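Local coordinates for protein CRISPR-associated endonuclease Cas9 (PDB 5X2G) that is an RNA-guided DNA endonuclease of bacterial adaptive immunity, using a RuvC-like domain and an HNH domain to cut the two strands of invading DNA, at residues 8-13 with 23-28; 113-118 with 211-216; 558-563 with 619-624; 692-697 with 804-809; 746-751 with 808-813. One frame throughout, in Å; residues are numbered along the deposited sequence.

Interaction 1 (8-13 with 23-28); sequences ARILAF and AFSEND
Leu11 and Phe24 pair across the beta hairpin of strands 10-15 and 19-26, part of the RNase H-like sheet of the RuvC domain; the strand directions differ by 160°, hence antiparallel. Theirs is a non-hydrogen-bonded pair, flanked by the hydrogen-bonded pairs Ile10-Ser25 and Ala12-Ala23. Leu11 CD2 comes obliquely to Phe24 CD1 at 3.5 Å. With CG anti to the backbone N (chi1 174°), the Phe24 ring lies with its edge to Ile10 O, 3.3 Å from CD1.

Arg9 and Glu26 run abreast in a common direction, and Arg9 NH1 donates to Glu26 OE2 at 2.9 Å in a salt bridge. Lys31 takes Glu26 OE1, while the carbonyls of Tyr476 and Lys478 hold Arg9 NH2 and NE, which should fix the guanidinium's rotation. OE2 lies in the guanidinium plane, but NH1 reaches it from above the carboxylate plane. Over one guanidinium face, offset toward its rim, sits the edge atom Phe24 CZ, 4.1 Å from Arg9 NH1.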
# COMPACT_ATOMS: atom_id res chain seq x y z
N ALA A 8 -23.76 16.42 32.53
CA ALA A 8 -23.74 15.03 32.10
C ALA A 8 -23.26 14.99 30.66
O ALA A 8 -24.01 14.65 29.74
CB ALA A 8 -25.12 14.38 32.26
N ARG A 9 -21.99 15.33 30.46
CA ARG A 9 -21.45 15.63 29.15
C ARG A 9 -21.00 14.34 28.46
O ARG A 9 -20.11 13.64 28.96
CB ARG A 9 -20.29 16.62 29.28
CG ARG A 9 -20.71 17.93 29.95
CD ARG A 9 -19.54 18.66 30.58
NE ARG A 9 -18.55 19.08 29.59
CZ ARG A 9 -18.65 20.18 28.85
NH1 ARG A 9 -19.70 20.97 28.97
NH2 ARG A 9 -17.70 20.47 27.97
N ILE A 10 -21.61 14.04 27.32
CA ILE A 10 -21.34 12.81 26.57
C ILE A 10 -21.01 13.18 25.13
O ILE A 10 -21.69 14.01 24.52
CB ILE A 10 -22.54 11.84 26.61
CG1 ILE A 10 -22.94 11.52 28.05
CG2 ILE A 10 -22.22 10.56 25.84
CD1 ILE A 10 -24.12 10.57 28.15
N LEU A 11 -19.95 12.57 24.60
CA LEU A 11 -19.62 12.64 23.18
C LEU A 11 -19.78 11.25 22.58
O LEU A 11 -19.33 10.26 23.17
CB LEU A 11 -18.20 13.15 22.97
CG LEU A 11 -17.93 14.63 23.27
CD1 LEU A 11 -16.48 14.97 23.01
CD2 LEU A 11 -18.85 15.51 22.44
N ALA A 12 -20.41 11.18 21.42
CA ALA A 12 -20.66 9.91 20.75
C ALA A 12 -20.14 9.98 19.32
O ALA A 12 -20.27 11.00 18.66
CB ALA A 12 -22.14 9.55 20.76
N PHE A 13 -19.55 8.87 18.86
CA PHE A 13 -18.93 8.82 17.54
C PHE A 13 -19.35 7.55 16.81
O PHE A 13 -19.28 6.46 17.38
CB PHE A 13 -17.41 8.89 17.64
CG PHE A 13 -16.89 10.16 18.24
CD1 PHE A 13 -16.57 11.24 17.44
CD2 PHE A 13 -16.72 10.28 19.61
CE1 PHE A 13 -16.10 12.42 17.99
CE2 PHE A 13 -16.25 11.45 20.17
CZ PHE A 13 -15.94 12.52 19.36
N ALA A 23 -21.95 13.44 17.97
CA ALA A 23 -23.04 14.06 18.71
C ALA A 23 -22.52 14.49 20.07
O ALA A 23 -21.56 13.93 20.59
CB ALA A 23 -24.24 13.12 18.87
N PHE A 24 -23.18 15.51 20.64
CA PHE A 24 -22.79 16.05 21.94
C PHE A 24 -24.05 16.31 22.75
O PHE A 24 -24.93 17.06 22.31
CB PHE A 24 -21.97 17.33 21.78
CG PHE A 24 -21.66 18.03 23.07
CD1 PHE A 24 -21.29 17.31 24.20
CD2 PHE A 24 -21.73 19.41 23.16
CE1 PHE A 24 -21.00 17.95 25.39
CE2 PHE A 24 -21.44 20.06 24.35
CZ PHE A 24 -21.07 19.33 25.46
N SER A 25 -24.13 15.69 23.93
CA SER A 25 -25.27 15.86 24.82
C SER A 25 -24.77 16.25 26.20
O SER A 25 -23.82 15.65 26.71
CB SER A 25 -26.12 14.59 24.90
OG SER A 25 -25.36 13.50 25.41
N GLU A 26 -25.40 17.26 26.79
CA GLU A 26 -25.08 17.71 28.14
C GLU A 26 -26.37 17.76 28.94
O GLU A 26 -27.37 18.33 28.48
CB GLU A 26 -24.40 19.08 28.13
CG GLU A 26 -23.92 19.54 29.50
CD GLU A 26 -23.25 20.90 29.46
OE1 GLU A 26 -23.64 21.73 28.61
OE2 GLU A 26 -22.32 21.13 30.26
N ASN A 27 -26.35 17.18 30.14
CA ASN A 27 -27.54 17.07 30.99
C ASN A 27 -28.68 16.37 30.26
O ASN A 27 -29.84 16.76 30.37
CB ASN A 27 -27.98 18.44 31.51
CG ASN A 27 -26.96 19.06 32.45
OD1 ASN A 27 -26.27 18.36 33.19
ND2 ASN A 27 -26.86 20.39 32.42
N ASP A 28 -28.33 15.33 29.49
CA ASP A 28 -29.28 14.55 28.70
C ASP A 28 -30.04 15.41 27.69
O ASP A 28 -31.20 15.15 27.37
CB ASP A 28 -30.26 13.80 29.61
CG ASP A 28 -30.40 12.34 29.23
OD1 ASP A 28 -29.37 11.64 29.15
OD2 ASP A 28 -31.55 11.88 29.02

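Interaction 2 (113-118 with 211-216); sequences RALNEL and KLIFKK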
# COMPACT_ATOMS: atom_id res chain seq x y z
N ARG A 113 22.48 -21.80 -34.11
CA ARG A 113 23.79 -21.97 -34.74
C ARG A 113 24.88 -22.24 -33.72
O ARG A 113 25.83 -22.97 -34.00
CB ARG A 113 24.16 -20.74 -35.56
CG ARG A 113 23.34 -20.49 -36.80
CD ARG A 113 23.89 -19.28 -37.54
NE ARG A 113 23.01 -18.84 -38.62
CZ ARG A 113 23.19 -17.70 -39.29
NH1 ARG A 113 24.20 -16.90 -38.99
NH2 ARG A 113 22.35 -17.37 -40.27
N ALA A 114 24.76 -21.65 -32.53
CA ALA A 114 25.81 -21.75 -31.52
C ALA A 114 26.09 -23.19 -31.10
O ALA A 114 27.15 -23.46 -30.54
CB ALA A 114 25.43 -20.92 -30.29
N LEU A 115 25.17 -24.11 -31.37
CA LEU A 115 25.34 -25.51 -31.03
C LEU A 115 26.00 -26.32 -32.14
O LEU A 115 26.25 -27.51 -31.95
CB LEU A 115 23.99 -26.14 -30.68
CG LEU A 115 23.01 -25.29 -29.87
CD1 LEU A 115 21.73 -26.06 -29.59
CD2 LEU A 115 23.65 -24.81 -28.57
N ASN A 116 26.30 -25.70 -33.28
CA ASN A 116 26.76 -26.45 -34.44
C ASN A 116 27.99 -25.83 -35.09
O ASN A 116 28.85 -26.56 -35.60
CB ASN A 116 25.62 -26.57 -35.46
CG ASN A 116 24.38 -27.21 -34.88
OD1 ASN A 116 24.46 -28.19 -34.13
ND2 ASN A 116 23.22 -26.66 -35.21
N GLU A 117 28.09 -24.51 -35.08
CA GLU A 117 29.19 -23.82 -35.74
C GLU A 117 29.63 -22.63 -34.91
O GLU A 117 28.97 -22.22 -33.95
CB GLU A 117 28.81 -23.39 -37.16
CG GLU A 117 27.74 -22.31 -37.22
CD GLU A 117 27.26 -22.05 -38.64
OE1 GLU A 117 26.15 -22.50 -38.99
OE2 GLU A 117 28.00 -21.40 -39.40
N LEU A 118 30.78 -22.06 -35.30
CA LEU A 118 31.34 -20.91 -34.60
C LEU A 118 30.59 -19.64 -34.96
O LEU A 118 30.33 -19.37 -36.14
CB LEU A 118 32.82 -20.76 -34.95
CG LEU A 118 33.50 -19.48 -34.44
CD1 LEU A 118 34.19 -19.74 -33.11
CD2 LEU A 118 34.48 -18.93 -35.46
N LYS A 211 25.46 -21.31 -20.59
CA LYS A 211 26.63 -22.11 -20.26
C LYS A 211 26.93 -23.13 -21.35
O LYS A 211 28.09 -23.35 -21.71
CB LYS A 211 26.43 -22.81 -18.91
CG LYS A 211 27.10 -22.10 -17.75
CD LYS A 211 26.25 -22.10 -16.49
CE LYS A 211 26.07 -23.50 -15.94
NZ LYS A 211 25.45 -23.47 -14.58
N LEU A 212 25.88 -23.75 -21.91
CA LEU A 212 26.07 -24.69 -23.00
C LEU A 212 26.61 -23.99 -24.24
O LEU A 212 27.44 -24.54 -24.97
CB LEU A 212 24.76 -25.41 -23.30
CG LEU A 212 24.78 -26.70 -24.13
CD1 LEU A 212 23.62 -27.60 -23.72
CD2 LEU A 212 24.70 -26.40 -25.61
N ILE A 213 26.15 -22.76 -24.50
CA ILE A 213 26.63 -22.01 -25.66
C ILE A 213 28.11 -21.68 -25.50
O ILE A 213 28.89 -21.77 -26.46
CB ILE A 213 25.78 -20.75 -25.88
CG1 ILE A 213 24.41 -21.12 -26.46
CG2 ILE A 213 26.49 -19.77 -26.80
CD1 ILE A 213 23.49 -19.94 -26.66
N PHE A 214 28.52 -21.28 -24.29
CA PHE A 214 29.93 -20.99 -24.05
C PHE A 214 30.79 -22.23 -24.27
O PHE A 214 31.83 -22.16 -24.93
CB PHE A 214 30.11 -20.46 -22.62
CG PHE A 214 30.11 -18.97 -22.53
CD1 PHE A 214 31.15 -18.22 -23.05
CD2 PHE A 214 29.06 -18.30 -21.90
CE1 PHE A 214 31.15 -16.84 -22.96
CE2 PHE A 214 29.06 -16.92 -21.80
CZ PHE A 214 30.10 -16.19 -22.34
N LYS A 215 30.36 -23.37 -23.72
CA LYS A 215 31.12 -24.60 -23.86
C LYS A 215 31.25 -25.01 -25.32
O LYS A 215 32.35 -25.29 -25.81
CB LYS A 215 30.46 -25.71 -23.04
CG LYS A 215 30.87 -27.12 -23.45
CD LYS A 215 29.98 -28.15 -22.78
CE LYS A 215 30.25 -29.55 -23.31
NZ LYS A 215 29.31 -30.54 -22.73
N LYS A 216 30.13 -25.05 -26.05
CA LYS A 216 30.18 -25.46 -27.45
C LYS A 216 30.92 -24.44 -28.30
O LYS A 216 31.53 -24.82 -29.31
CB LYS A 216 28.76 -25.68 -27.98
CG LYS A 216 27.96 -26.70 -27.19
CD LYS A 216 27.24 -27.69 -28.09
CE LYS A 216 28.22 -28.61 -28.79
NZ LYS A 216 27.52 -29.68 -29.56
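Leu115 has the most surface buried here, and it meets helix 203-219 through one methyl: its CD2 touches Leu212 CD2 at 3.5 Å, the two side chains crossing at about a right angle. The same CD2 lies more loosely over Ile213, 4.3 Å from its CG1. Leu115 also touches Ser167, outside the two segments.

Ala114, next in buried surface, directs its CB at the helix. There it rests on both branches of Ile213, 3.8 Å from CG2 and 4.0 Å from CG1. Its short side chain lets the backbone come close, with the CA atoms of Ala114 and Ile213 5.9 Å apart.

Lys216, about one turn after Ile213, adds the polar part of the contact. Its CB packs on Ala114 O at 3.8 Å, and bends at its second and third torsions (-134° and 69°) bring NZ to Leu115 O, where it makes a weak hydrogen bond of 3.5 Å. The loop is itself braced from within, since Arg113 O accepts the backbone N-H groups of both Asn116 and Glu117.

Helix 121-133 continues the apolar surface, its Phe124 and Val127 touching Ile213. Such packing of an interhelical loop, here between helices 107-113 and 121-133, against the side of another helix fits the largely helical recognition lobe of Cas9 enzymes.

Interaction 3 (558-563 with 619-624); sequences HAIDAV and DKIDEI
Ile621 is the side chain that reaches across to Ala559, Ile560 and Val563, and the contact can be traced along its longer branch. From CB, which points at the facing helix, CG1 passes beside Ile560 CG2 at 3.9 Å. The branch then bends (chi2 -61°) and its tip, CD1, settles among three partners: Ile560 CG2 at 3.7 Å, Ala559 CB at 4.0 Å and, more loosely, Val563 CG2 at 4.4 Å. Ile560 crosses it at about a right angle and offers only CG2, its longer branch leading elsewhere. Ile624 adds a second finger, its CD1 resting on Ala559 CB at 3.5 Å. No hydrogen bond joins the segments, so the evidence is for purely apolar packing.

Cys33 of strand 29-37 touches Val563, Ile621 and Ile624, placing that strand beside both segments. Helix 557-566 also lies against strands 10-15 and 19-26, where His558, a predicted magnesium ligand, touches Asp14.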
# COMPACT_ATOMS: atom_id res chain seq x y z
N HIS A 558 -25.32 9.21 9.36
CA HIS A 558 -24.22 8.93 10.26
C HIS A 558 -24.32 9.74 11.55
O HIS A 558 -23.73 9.35 12.56
CB HIS A 558 -22.88 9.20 9.57
CG HIS A 558 -22.68 8.40 8.32
ND1 HIS A 558 -22.29 7.07 8.34
CD2 HIS A 558 -22.82 8.72 7.01
CE1 HIS A 558 -22.20 6.62 7.11
NE2 HIS A 558 -22.51 7.61 6.28
N ALA A 559 -25.05 10.85 11.53
CA ALA A 559 -25.23 11.65 12.74
C ALA A 559 -26.36 11.12 13.60
O ALA A 559 -26.25 11.10 14.83
CB ALA A 559 -25.47 13.11 12.38
N ILE A 560 -27.47 10.68 12.98
CA ILE A 560 -28.57 10.13 13.76
C ILE A 560 -28.12 8.86 14.47
O ILE A 560 -28.63 8.53 15.55
CB ILE A 560 -29.81 9.89 12.88
CG1 ILE A 560 -29.60 8.71 11.93
CG2 ILE A 560 -30.17 11.14 12.10
CD1 ILE A 560 -30.81 8.41 11.06
N ASP A 561 -27.16 8.13 13.90
CA ASP A 561 -26.57 7.01 14.61
C ASP A 561 -25.73 7.48 15.78
O ASP A 561 -25.68 6.81 16.82
CB ASP A 561 -25.74 6.15 13.66
CG ASP A 561 -26.58 5.18 12.85
OD1 ASP A 561 -27.34 5.64 11.97
OD2 ASP A 561 -26.49 3.96 13.11
N ALA A 562 -25.07 8.63 15.65
CA ALA A 562 -24.28 9.16 16.76
C ALA A 562 -25.17 9.70 17.87
O ALA A 562 -24.78 9.66 19.05
CB ALA A 562 -23.33 10.25 16.27
N VAL A 563 -26.35 10.22 17.53
CA VAL A 563 -27.26 10.71 18.57
C VAL A 563 -27.81 9.55 19.38
O VAL A 563 -27.93 9.63 20.61
CB VAL A 563 -28.38 11.55 17.94
CG1 VAL A 563 -29.35 12.02 19.02
CG2 VAL A 563 -27.81 12.73 17.19
N ASP A 619 -34.66 18.53 14.56
CA ASP A 619 -34.36 19.95 14.35
C ASP A 619 -32.85 20.19 14.36
O ASP A 619 -32.37 21.08 13.64
CB ASP A 619 -35.04 20.81 15.41
CG ASP A 619 -36.55 20.88 15.23
OD1 ASP A 619 -37.07 20.19 14.33
OD2 ASP A 619 -37.20 21.63 15.98
N LYS A 620 -32.11 19.43 15.15
CA LYS A 620 -30.65 19.56 15.15
C LYS A 620 -30.02 18.83 13.97
O LYS A 620 -28.93 19.21 13.53
CB LYS A 620 -30.08 19.02 16.47
CG LYS A 620 -29.17 20.01 17.20
CD LYS A 620 -29.97 20.93 18.10
CE LYS A 620 -29.06 21.91 18.82
NZ LYS A 620 -29.78 22.66 19.89
N ILE A 621 -30.68 17.79 13.46
CA ILE A 621 -30.16 17.09 12.28
C ILE A 621 -30.25 17.99 11.05
O ILE A 621 -29.34 18.02 10.21
CB ILE A 621 -30.90 15.76 12.07
CG1 ILE A 621 -30.60 14.80 13.22
CG2 ILE A 621 -30.53 15.13 10.74
CD1 ILE A 621 -29.14 14.43 13.34
N ASP A 622 -31.35 18.74 10.92
CA ASP A 622 -31.51 19.64 9.79
C ASP A 622 -30.55 20.83 9.86
O ASP A 622 -30.27 21.44 8.83
CB ASP A 622 -32.95 20.15 9.71
CG ASP A 622 -33.95 19.02 9.54
OD1 ASP A 622 -33.54 17.84 9.65
OD2 ASP A 622 -35.14 19.30 9.29
N GLU A 623 -30.05 21.17 11.05
CA GLU A 623 -29.05 22.21 11.18
C GLU A 623 -27.67 21.77 10.72
O GLU A 623 -26.78 22.61 10.58
CB GLU A 623 -28.96 22.69 12.63
CG GLU A 623 -30.04 23.67 13.04
CD GLU A 623 -29.77 24.30 14.40
OE1 GLU A 623 -29.04 23.68 15.20
OE2 GLU A 623 -30.27 25.42 14.65
N ILE A 624 -27.47 20.47 10.49
CA ILE A 624 -26.14 19.96 10.17
C ILE A 624 -25.71 20.45 8.80
O ILE A 624 -26.45 20.30 7.81
CB ILE A 624 -26.13 18.42 10.23
CG1 ILE A 624 -26.38 17.94 11.66
CG2 ILE A 624 -24.81 17.88 9.70
CD1 ILE A 624 -26.44 16.45 11.78

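Interaction 4 (692-697 with 804-809); sequences TNKFYA and GIQNLK
A type I beta turn, Ile805 to Leu808, in the PAM-interacting C-terminal region docks here on the start of strand 695-700, gripping Phe695 by its backbone and ring together. The turn is closed by the bond from Leu808 N to Ile805 O. The one hydrogen bond across the contact runs from Phe695 N to Gln806 O, 3.1 Å long and nearly straight at the hydrogen (166°), though the donor is tilted from the carbonyl plane.

Phe695 then presents carbon to two more turn carbonyls: CB lies 3.5 Å from Ile805 O, and the ring edge faces Leu808 O, with CE2 3.6 Å from that oxygen. Ring hydrogens directed at a carbonyl would make this edge contact weakly favourable. Ile805 reaches past with its tip, CD1 meeting Ala697 CB at 3.6 Å.

Lys694 follows Asn807 along its length. Its methylenes CD and CE, not the ammonium, approach Asn807 OD1, each at 3.2 Å, with NZ farther away at 3.9 Å. Gln806 runs across Lys694, and its CG passes near Phe695 O.

The nearest atom of the contact is about 4 Å from the bound nucleic acid. Strand 695-700 is an outermost strand of a three-stranded antiparallel sheet, beside strand 683-689, whose Ile686 and Lys688 touch Phe695; the turn links strands 799-804 and 810-816 of another antiparallel sheet.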
# COMPACT_ATOMS: atom_id res chain seq x y z
N THR A 692 -14.83 44.09 -16.40
CA THR A 692 -16.02 43.39 -16.88
C THR A 692 -16.61 42.44 -15.85
O THR A 692 -17.75 42.00 -16.02
CB THR A 692 -15.70 42.61 -18.16
OG1 THR A 692 -14.88 41.48 -17.84
CG2 THR A 692 -14.97 43.49 -19.15
N ASN A 693 -15.86 42.12 -14.79
CA ASN A 693 -16.31 41.23 -13.72
C ASN A 693 -16.57 39.81 -14.20
O ASN A 693 -17.20 39.01 -13.50
CB ASN A 693 -17.55 41.79 -13.01
CG ASN A 693 -17.30 43.14 -12.38
OD1 ASN A 693 -16.29 43.34 -11.70
ND2 ASN A 693 -18.21 44.08 -12.59
N LYS A 694 -16.09 39.46 -15.40
CA LYS A 694 -16.16 38.09 -15.87
C LYS A 694 -15.12 37.23 -15.16
O LYS A 694 -14.03 37.69 -14.82
CB LYS A 694 -15.92 38.03 -17.38
CG LYS A 694 -16.80 38.96 -18.20
CD LYS A 694 -18.26 38.55 -18.16
CE LYS A 694 -19.07 39.30 -19.20
NZ LYS A 694 -18.52 39.10 -20.57
N PHE A 695 -15.47 35.97 -14.94
CA PHE A 695 -14.59 35.03 -14.26
C PHE A 695 -13.85 34.17 -15.27
O PHE A 695 -14.35 33.89 -16.37
CB PHE A 695 -15.37 34.15 -13.28
CG PHE A 695 -15.89 34.89 -12.08
CD1 PHE A 695 -15.06 35.14 -11.00
CD2 PHE A 695 -17.20 35.34 -12.04
CE1 PHE A 695 -15.53 35.83 -9.89
CE2 PHE A 695 -17.67 36.02 -10.93
CZ PHE A 695 -16.84 36.27 -9.86
N TYR A 696 -12.64 33.75 -14.89
CA TYR A 696 -11.77 32.96 -15.74
C TYR A 696 -11.03 31.94 -14.87
O TYR A 696 -10.76 32.18 -13.70
CB TYR A 696 -10.77 33.85 -16.49
CG TYR A 696 -11.42 34.84 -17.42
CD1 TYR A 696 -11.85 36.09 -16.96
CD2 TYR A 696 -11.62 34.54 -18.76
CE1 TYR A 696 -12.45 37.00 -17.81
CE2 TYR A 696 -12.22 35.44 -19.62
CZ TYR A 696 -12.64 36.67 -19.14
OH TYR A 696 -13.24 37.57 -20.00
N ALA A 697 -10.72 30.78 -15.47
CA ALA A 697 -10.16 29.66 -14.72
C ALA A 697 -8.86 29.20 -15.37
O ALA A 697 -8.81 29.00 -16.59
CB ALA A 697 -11.14 28.50 -14.64
N GLY A 804 -21.53 27.17 -16.14
CA GLY A 804 -20.53 28.08 -16.69
C GLY A 804 -20.11 29.12 -15.66
O GLY A 804 -20.92 29.65 -14.91
N ILE A 805 -18.81 29.43 -15.65
CA ILE A 805 -18.28 30.36 -14.66
C ILE A 805 -18.29 31.80 -15.16
O ILE A 805 -18.37 32.72 -14.35
CB ILE A 805 -16.86 29.96 -14.23
CG1 ILE A 805 -15.88 30.08 -15.39
CG2 ILE A 805 -16.85 28.55 -13.68
CD1 ILE A 805 -14.45 29.84 -15.00
N GLN A 806 -18.20 32.01 -16.48
CA GLN A 806 -17.85 33.33 -17.00
C GLN A 806 -18.80 34.40 -16.49
O GLN A 806 -18.37 35.46 -16.02
CB GLN A 806 -17.83 33.30 -18.53
CG GLN A 806 -16.97 34.40 -19.14
CD GLN A 806 -17.29 34.66 -20.61
OE1 GLN A 806 -18.17 34.01 -21.19
NE2 GLN A 806 -16.58 35.61 -21.21
N ASN A 807 -20.11 34.13 -16.54
CA ASN A 807 -21.12 35.11 -16.17
C ASN A 807 -21.81 34.77 -14.85
O ASN A 807 -22.99 35.08 -14.67
CB ASN A 807 -22.15 35.24 -17.29
CG ASN A 807 -21.55 35.71 -18.60
OD1 ASN A 807 -20.62 36.51 -18.62
ND2 ASN A 807 -22.07 35.20 -19.71
N LEU A 808 -21.09 34.14 -13.93
CA LEU A 808 -21.67 33.85 -12.62
C LEU A 808 -21.94 35.14 -11.86
O LEU A 808 -21.11 36.05 -11.83
CB LEU A 808 -20.74 32.94 -11.81
CG LEU A 808 -20.79 31.43 -12.07
CD1 LEU A 808 -19.67 30.73 -11.31
CD2 LEU A 808 -22.13 30.84 -11.68
N LYS A 809 -23.12 35.21 -11.25
CA LYS A 809 -23.50 36.39 -10.47
C LYS A 809 -22.67 36.49 -9.20
O LYS A 809 -22.13 37.55 -8.87
CB LYS A 809 -24.99 36.34 -10.15
CG LYS A 809 -25.77 37.60 -10.42
CD LYS A 809 -27.23 37.26 -10.66
CE LYS A 809 -28.12 38.49 -10.63
NZ LYS A 809 -29.49 38.17 -11.12

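Interaction 5 (746-751 with 808-813); sequences LIQTKD and LKVFEK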
# COMPACT_ATOMS: atom_id res chain seq x y z
N LEU A 746 -19.66 29.58 -2.71
CA LEU A 746 -20.98 30.19 -2.79
C LEU A 746 -21.16 30.71 -4.21
O LEU A 746 -20.42 31.61 -4.63
CB LEU A 746 -21.11 31.32 -1.77
CG LEU A 746 -22.47 32.02 -1.67
CD1 LEU A 746 -23.47 31.14 -0.94
CD2 LEU A 746 -22.32 33.37 -0.99
N ILE A 747 -22.11 30.14 -4.94
CA ILE A 747 -22.33 30.51 -6.33
C ILE A 747 -23.79 30.92 -6.53
O ILE A 747 -24.68 30.50 -5.79
CB ILE A 747 -21.96 29.38 -7.32
CG1 ILE A 747 -22.78 28.13 -7.04
CG2 ILE A 747 -20.47 29.09 -7.27
CD1 ILE A 747 -22.60 27.05 -8.08
N GLN A 748 -24.00 31.74 -7.55
CA GLN A 748 -25.34 32.11 -7.98
C GLN A 748 -25.30 32.33 -9.48
O GLN A 748 -24.60 33.22 -9.96
CB GLN A 748 -25.83 33.38 -7.27
CG GLN A 748 -27.23 33.80 -7.69
CD GLN A 748 -27.71 35.04 -6.97
OE1 GLN A 748 -27.09 35.51 -6.02
NE2 GLN A 748 -28.83 35.60 -7.44
N THR A 749 -26.03 31.49 -10.22
CA THR A 749 -26.17 31.71 -11.65
C THR A 749 -27.22 32.79 -11.90
O THR A 749 -27.91 33.25 -10.99
CB THR A 749 -26.56 30.41 -12.36
OG1 THR A 749 -27.93 30.11 -12.08
CG2 THR A 749 -25.68 29.27 -11.87
N LYS A 750 -27.32 33.22 -13.16
CA LYS A 750 -28.30 34.24 -13.50
C LYS A 750 -29.73 33.74 -13.31
O LYS A 750 -30.64 34.54 -13.06
CB LYS A 750 -28.10 34.72 -14.94
CG LYS A 750 -26.72 35.28 -15.23
CD LYS A 750 -26.78 36.28 -16.36
CE LYS A 750 -25.49 36.31 -17.15
NZ LYS A 750 -25.30 35.04 -17.91
N ASP A 751 -29.94 32.43 -13.41
CA ASP A 751 -31.26 31.85 -13.21
C ASP A 751 -31.67 31.80 -11.75
O ASP A 751 -32.85 31.56 -11.46
CB ASP A 751 -31.32 30.44 -13.80
CG ASP A 751 -30.74 30.37 -15.21
OD1 ASP A 751 -29.50 30.30 -15.34
OD2 ASP A 751 -31.53 30.39 -16.18
N LEU A 808 -21.09 34.14 -13.93
CA LEU A 808 -21.67 33.85 -12.62
C LEU A 808 -21.94 35.14 -11.86
O LEU A 808 -21.11 36.05 -11.83
CB LEU A 808 -20.74 32.94 -11.81
CG LEU A 808 -20.79 31.43 -12.07
CD1 LEU A 808 -19.67 30.73 -11.31
CD2 LEU A 808 -22.13 30.84 -11.68
N LYS A 809 -23.12 35.21 -11.25
CA LYS A 809 -23.50 36.39 -10.47
C LYS A 809 -22.67 36.49 -9.20
O LYS A 809 -22.13 37.55 -8.87
CB LYS A 809 -24.99 36.34 -10.15
CG LYS A 809 -25.77 37.60 -10.42
CD LYS A 809 -27.23 37.26 -10.66
CE LYS A 809 -28.12 38.49 -10.63
NZ LYS A 809 -29.49 38.17 -11.12
N VAL A 810 -22.58 35.39 -8.46
CA VAL A 810 -21.78 35.30 -7.24
C VAL A 810 -20.86 34.11 -7.37
O VAL A 810 -21.27 33.04 -7.84
CB VAL A 810 -22.68 35.17 -5.99
CG1 VAL A 810 -21.83 34.98 -4.74
CG2 VAL A 810 -23.58 36.39 -5.85
N PHE A 811 -19.59 34.29 -6.98
CA PHE A 811 -18.59 33.22 -7.02
C PHE A 811 -17.57 33.54 -5.94
O PHE A 811 -16.61 34.27 -6.17
CB PHE A 811 -17.95 33.10 -8.40
CG PHE A 811 -17.18 31.83 -8.62
CD1 PHE A 811 -17.12 30.84 -7.64
CD2 PHE A 811 -16.49 31.62 -9.81
CE1 PHE A 811 -16.41 29.68 -7.85
CE2 PHE A 811 -15.77 30.45 -10.02
CZ PHE A 811 -15.73 29.48 -9.04
N GLU A 812 -17.79 32.98 -4.75
CA GLU A 812 -16.95 33.24 -3.59
C GLU A 812 -16.50 31.93 -2.97
O GLU A 812 -17.17 30.90 -3.10
CB GLU A 812 -17.67 34.09 -2.54
CG GLU A 812 -18.49 35.23 -3.12
CD GLU A 812 -18.53 36.43 -2.20
OE1 GLU A 812 -17.60 37.26 -2.27
OE2 GLU A 812 -19.49 36.53 -1.40
N LYS A 813 -15.37 31.98 -2.28
CA LYS A 813 -14.82 30.81 -1.61
C LYS A 813 -15.07 30.88 -0.11
O LYS A 813 -14.97 31.95 0.49
CB LYS A 813 -13.31 30.68 -1.87
CG LYS A 813 -12.71 29.39 -1.34
CD LYS A 813 -11.21 29.33 -1.53
CE LYS A 813 -10.66 27.98 -1.09
NZ LYS A 813 -9.17 27.94 -1.12
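The ring of Phe811 is approached obliquely by Ile747, whose CG2 lies 3.8 Å from CD1; the two side chains stand together on one face of the sheet. Phe695 and Phe737 meet the same ring in edge-to-face fashion. The second flat group, the Gln748 amide, belongs to the opposite sheet face: NE2 lies 4.0 Å from Lys809 CD and donates to Met752 O. A fully extended chain (chi1 and chi2 both near 180°) brings the amide oxygen OE1 beside Val810 CG2, at 3.6 Å. Further along, Thr749 CG2 touches Leu808 CD2 at 3.9 Å.

The strands are antiparallel (175° between directions). Leu746 and Glu812 exchange both backbone bonds, and Gln748 N binds Val810 O. Opposite Gln748 the pattern breaks into a classic beta bulge. Gln748 O accepts Lys809 N at 2.8 Å, nearly along the C=O axis; the bond is short but bent at the hydrogen (133°). The same oxygen accepts Val810 N at 3.3 Å. One carbonyl thus takes two successive N-H groups, the first by a short bond and the second only weakly, which is how the strand pairing absorbs the extra residue.

Along the chain interactions 1 and 2 come first, interaction 3 opens later, and interactions 4 and 5 both draw their second segment from the chain around Leu808 and Lys809, which they share. Three regions result. Interactions 1 and 3 have centres 13 Å apart in the RuvC domain and touch where Ala12 CB meets Ala562 O at 3.1 Å, helix 557-566 lying on the sheet near the predicted magnesium ligands. Interactions 4 and 5, with centres 9 Å apart, touch through the rings of Phe695 and Phe811, which join two antiparallel sheets. Interaction 2 stands apart in the helical lobe, its centre about 83 Å from that of interaction 1, consistent with a bilobed enzyme that spans its RNA and DNA.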